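Local coordinates for perosamine synthetase (PDB 3BN1), which catalyses the PLP-dependent transfer of an amino group from L-glutamate to GDP-4-keto-6-deoxy-D-mannose, yielding GDP-perosamine for bacterial O-antigen synthesis, at residues F320-M323 with H324-P327; F112-A116 with A117-A121. All coordinates share one frame; numbering follows the deposited sequence.

Contact 1: residues F320-M323 with H324-P327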
loop_
_atom_site.group_PDB
_atom_site.type_symbol
_atom_site.label_atom_id
_atom_site.label_comp_id
_atom_site.label_asym_id
_atom_site.label_seq_id
_atom_site.Cartn_x
_atom_site.Cartn_y
_atom_site.Cartn_z
ATOM N N PHE A 320 -3.584 21.293 -10.416
ATOM C CA PHE A 320 -2.690 21.059 -9.284
ATOM C C PHE A 320 -1.873 22.249 -8.928
ATOM O O PHE A 320 -1.419 22.969 -9.830
ATOM C CB PHE A 320 -1.665 20.034 -9.728
ATOM C CG PHE A 320 -2.268 18.727 -10.117
ATOM C CD1 PHE A 320 -2.865 17.946 -9.150
ATOM C CD2 PHE A 320 -2.147 18.232 -11.424
ATOM C CE1 PHE A 320 -3.428 16.732 -9.449
ATOM C CE2 PHE A 320 -2.670 16.933 -11.767
ATOM C CZ PHE A 320 -3.321 16.216 -10.785
ATOM N N HIS A 321 -1.618 22.419 -7.623
ATOM C CA HIS A 321 -0.777 23.542 -7.190
ATOM C C HIS A 321 0.622 23.127 -7.484
ATOM O O HIS A 321 0.994 22.010 -7.125
ATOM C CB HIS A 321 -0.853 23.799 -5.661
ATOM C CG HIS A 321 -2.219 24.134 -5.176
ATOM N ND1 HIS A 321 -3.094 24.909 -5.911
ATOM C CD2 HIS A 321 -2.890 23.757 -4.062
ATOM C CE1 HIS A 321 -4.249 24.989 -5.275
ATOM N NE2 HIS A 321 -4.146 24.318 -4.141
ATOM N N PRO A 322 1.424 24.039 -8.044
ATOM C CA PRO A 322 2.808 23.698 -8.309
ATOM C C PRO A 322 3.477 23.262 -6.981
ATOM O O PRO A 322 3.247 23.859 -5.926
ATOM C CB PRO A 322 3.379 25.021 -8.833
ATOM C CG PRO A 322 2.248 25.674 -9.558
ATOM C CD PRO A 322 1.034 25.318 -8.693
ATOM N N MET A 323 4.354 22.276 -7.052
ATOM C CA MET A 323 5.000 21.786 -5.825
ATOM C C MET A 323 5.671 22.894 -5.043
ATOM O O MET A 323 5.696 22.911 -3.817
ATOM C CB MET A 323 6.200 20.899 -6.199
ATOM C CG MET A 323 5.799 19.651 -6.988
ATOM S SD MET A 323 4.803 18.453 -6.072
ATOM C CE MET A 323 3.048 19.335 -6.157
ATOM N N HIS A 324 6.420 23.691 -5.787
ATOM C CA HIS A 324 7.268 24.695 -5.157
ATOM C C HIS A 324 6.455 25.734 -4.401
ATOM O O HIS A 324 7.014 26.637 -3.783
ATOM C CB HIS A 324 8.310 25.307 -6.213
ATOM C CG HIS A 324 7.693 26.239 -7.213
ATOM N ND1 HIS A 324 6.821 25.793 -8.187
ATOM C CD2 HIS A 324 7.724 27.594 -7.331
ATOM C CE1 HIS A 324 6.373 26.826 -8.884
ATOM N NE2 HIS A 324 6.903 27.934 -8.382
ATOM N N ILE A 325 5.128 25.677 -4.505
ATOM C CA ILE A 325 4.386 26.716 -3.796
ATOM C C ILE A 325 3.752 26.081 -2.581
ATOM O O ILE A 325 3.055 26.757 -1.855
ATOM C CB ILE A 325 3.315 27.515 -4.581
ATOM C CG1 ILE A 325 2.099 26.648 -4.884
ATOM C CG2 ILE A 325 3.851 28.009 -5.885
ATOM C CD1 ILE A 325 0.847 27.443 -5.458
ATOM N N MET A 326 3.991 24.801 -2.341
ATOM C CA MET A 326 3.422 24.220 -1.141
ATOM C C MET A 326 4.533 23.930 -0.140
ATOM O O MET A 326 5.654 23.752 -0.568
ATOM C CB MET A 326 2.566 22.999 -1.461
ATOM C CG MET A 326 1.315 23.378 -2.215
ATOM S SD MET A 326 0.287 21.988 -2.488
ATOM C CE MET A 326 1.252 20.993 -3.602
ATOM N N PRO A 327 4.233 23.846 1.165
ATOM C CA PRO A 327 5.275 23.674 2.172
ATOM C C PRO A 327 6.333 22.609 1.937
ATOM O O PRO A 327 7.529 22.837 2.115
ATOM C CB PRO A 327 4.480 23.372 3.436
ATOM C CG PRO A 327 3.194 24.153 3.231
ATOM C CD PRO A 327 2.918 24.124 1.771
#
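The two methionines and the His321 side chain gather on one side of a short 3-10 turn, whose single winding brings Met326 back over His321 and Met323. The methyl ends of Met323 and Met326 meet, CE to CE at 3.5 Å, although the two chains run obliquely to one another; Met323 gets there by folding at chi2 and chi3, Met326 by a bend at chi3 alone. The sulfur of Met326 lies in the plane of the His321 imidazole, at the edge of the ring, with SD 4.0 Å from His321 CD2. His321 CB is shared by Met326 SD, at 3.8 Å, and Ile325 CD1, at 4.0 Å. Ile325 also crosses Pro322 obliquely, CD1 ending 3.9 Å from Pro322 CD. Pro322 CB comes obliquely to the His324 ring, 3.5 Å from His324 CE1. The backbone closes the turn through the bond from Met326 N to Met323 O (2.9 Å, nearly straight at 166°), and Ile325 N probably bonds to Pro322 O in the same i to i+3 pattern. His324 uses both ring nitrogens outside the turn, ND1 with Ser85 and NE2 with Glu341, the latter on helix 338-346. Trp224 of the second subunit reaches His321 and Met326, while Met323 and His324 rest on Leu104 of strand 101-105, so the turn lies between the large sheet and the dimer partner.

Contact 2: residues F112-A116 with A117-A121; sequences FNLDA and AKLEA
Asp115 caps the helical turn that follows it: this is an N-cap, with the carboxylate reaching forward to the backbone N-H of Ala117. Asp115 OD1 accepts from Ala117 N at 3.1 Å, the N-H arriving from above the carboxylate plane and the bond bent to 138°. CG stands opposite the backbone N (chi1 -178°), which swings the carboxylate toward the first turn, where such a negative group would probably favour the amino end of the helix. Main-chain bonds of the i to i+3 kind carry the turn onward, from Lys118 N to Asp115 O at 2.9 Å and from Leu119 N to Ala116 O at 3.2 Å. Ala116 O has a further partner in a water, which donates to it and accepts from Glu120 N, thereby bridging two residues whose direct separation is too long for a bond.

Among the apolar contacts, Leu114 CD2 meets Leu119 CD1 at 4.0 Å, the two side chains crossing at about a right angle. Leu119 and Ala116 also pack on Ile145 of helix 142-151; Lys118 of the helix and Leu114 of the loop leading into it touch Val105 of strand 101-105. At the end of helix 142-151, Glu120 OE2 forms a salt bridge with Arg151 and a hydrogen bond with the next residue, His152.

Lys118 lays its aliphatic part obliquely across the cap. Its ammonium stays 4.7 Å from Asp115 OD2, measured from NZ, and has a long, weak ion pair with Asp336; the closer approach to the carboxylate is by methylene, Lys118 CG to Asp115 OD2 at 3.5 Å.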
loop_
_atom_site.group_PDB
_atom_site.type_symbol
_atom_site.label_atom_id
_atom_site.label_comp_id
_atom_site.label_asym_id
_atom_site.label_seq_id
_atom_site.Cartn_x
_atom_site.Cartn_y
_atom_site.Cartn_z
ATOM N N PHE A 112 0.307 21.745 -20.641
ATOM C CA PHE A 112 0.543 21.522 -19.220
ATOM C C PHE A 112 1.647 20.512 -18.938
ATOM O O PHE A 112 1.835 20.141 -17.743
ATOM C CB PHE A 112 -0.698 21.102 -18.401
ATOM C CG PHE A 112 -1.903 21.944 -18.650
ATOM C CD1 PHE A 112 -2.042 23.196 -18.024
ATOM C CD2 PHE A 112 -2.911 21.515 -19.539
ATOM C CE1 PHE A 112 -3.175 24.008 -18.255
ATOM C CE2 PHE A 112 -4.037 22.346 -19.803
ATOM C CZ PHE A 112 -4.158 23.581 -19.161
ATOM N N ASN A 113 2.393 20.097 -19.973
ATOM C CA ASN A 113 3.428 19.071 -19.769
ATOM C C ASN A 113 4.852 19.553 -19.719
ATOM O O ASN A 113 5.170 20.675 -20.153
ATOM C CB ASN A 113 3.287 17.883 -20.744
ATOM C CG ASN A 113 2.095 17.019 -20.384
ATOM O OD1 ASN A 113 1.717 16.924 -19.208
ATOM N ND2 ASN A 113 1.437 16.468 -21.378
ATOM N N LEU A 114 5.677 18.724 -19.099
ATOM C CA LEU A 114 7.105 18.973 -18.988
ATOM C C LEU A 114 7.662 19.680 -20.223
ATOM O O LEU A 114 7.529 19.191 -21.340
ATOM C CB LEU A 114 7.804 17.622 -18.826
ATOM C CG LEU A 114 9.216 17.786 -18.304
ATOM C CD1 LEU A 114 9.570 16.394 -17.741
ATOM C CD2 LEU A 114 10.173 18.222 -19.419
ATOM N N ASP A 115 8.347 20.809 -20.033
ATOM C CA ASP A 115 8.885 21.504 -21.191
ATOM C C ASP A 115 10.298 20.967 -21.516
ATOM O O ASP A 115 11.276 21.207 -20.795
ATOM C CB ASP A 115 8.864 22.963 -20.830
ATOM C CG ASP A 115 9.373 23.829 -21.981
ATOM O OD1 ASP A 115 9.903 23.276 -22.972
ATOM O OD2 ASP A 115 9.279 25.063 -21.862
ATOM N N ALA A 116 10.374 20.124 -22.540
ATOM C CA ALA A 116 11.653 19.466 -22.909
ATOM C C ALA A 116 12.833 20.393 -23.151
ATOM O O ALA A 116 13.992 20.071 -22.846
ATOM C CB ALA A 116 11.482 18.497 -24.058
ATOM N N ALA A 117 12.474 21.598 -23.566
ATOM C CA ALA A 117 13.448 22.645 -23.799
ATOM C C ALA A 117 14.066 23.192 -22.529
ATOM O O ALA A 117 15.054 23.908 -22.655
ATOM C CB ALA A 117 12.885 23.769 -24.635
ATOM N N LYS A 118 13.507 22.896 -21.350
ATOM C CA LYS A 118 14.068 23.427 -20.093
ATOM C C LYS A 118 14.830 22.330 -19.347
ATOM O O LYS A 118 15.451 22.525 -18.298
ATOM C CB LYS A 118 12.957 24.029 -19.213
ATOM C CG LYS A 118 12.245 25.158 -19.939
ATOM C CD LYS A 118 11.589 26.193 -19.001
ATOM C CE LYS A 118 12.198 27.600 -19.251
ATOM N NZ LYS A 118 11.245 28.681 -19.696
ATOM N N LEU A 119 14.806 21.148 -19.922
ATOM C CA LEU A 119 15.471 20.041 -19.259
ATOM C C LEU A 119 16.985 20.107 -19.136
ATOM O O LEU A 119 17.569 19.899 -18.052
ATOM C CB LEU A 119 15.127 18.796 -20.057
ATOM C CG LEU A 119 14.754 17.426 -19.522
ATOM C CD1 LEU A 119 13.955 17.560 -18.197
ATOM C CD2 LEU A 119 14.000 16.727 -20.699
ATOM N N GLU A 120 17.655 20.305 -20.270
ATOM C CA GLU A 120 19.108 20.166 -20.263
ATOM C C GLU A 120 19.890 20.931 -19.266
ATOM O O GLU A 120 20.847 20.426 -18.705
ATOM C CB GLU A 120 19.741 20.266 -21.638
ATOM C CG GLU A 120 20.784 19.204 -21.771
ATOM C CD GLU A 120 21.195 19.044 -23.182
ATOM O OE1 GLU A 120 20.441 19.582 -24.023
ATOM O OE2 GLU A 120 22.233 18.391 -23.420
ATOM N N ALA A 121 19.467 22.171 -19.095
ATOM C CA ALA A 121 20.113 23.094 -18.201
ATOM C C ALA A 121 19.898 22.632 -16.769
ATOM O O ALA A 121 20.447 23.218 -15.838
ATOM C CB ALA A 121 19.456 24.440 -18.382
HETATM O O HOH W 1 16.434 20.897 -22.792
#

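Overall arrangement
Both contacts are local turns beside strand 101-105, an outermost strand of the large sheet within this subunit, with centres about 18 Å apart and nearest atoms about 8 Å apart. Contact 1 touches that strand at Leu104 and contact 2 at Val105. Contact 1 is the more buried and is rich in sulfur and rings; it lies at the dimer interface, with the His321 side chain about 11 Å from the bound 2-oxoglutarate. Contact 2 is partly buried, touches no other subunit, is held by a capping carboxylate and a water bridge, and packs on helix 142-151. Backbone bonding of the i to i+3 kind winds the chain in each, less certainly for one bond of contact 1, but only contact 2 adds a side-chain cap.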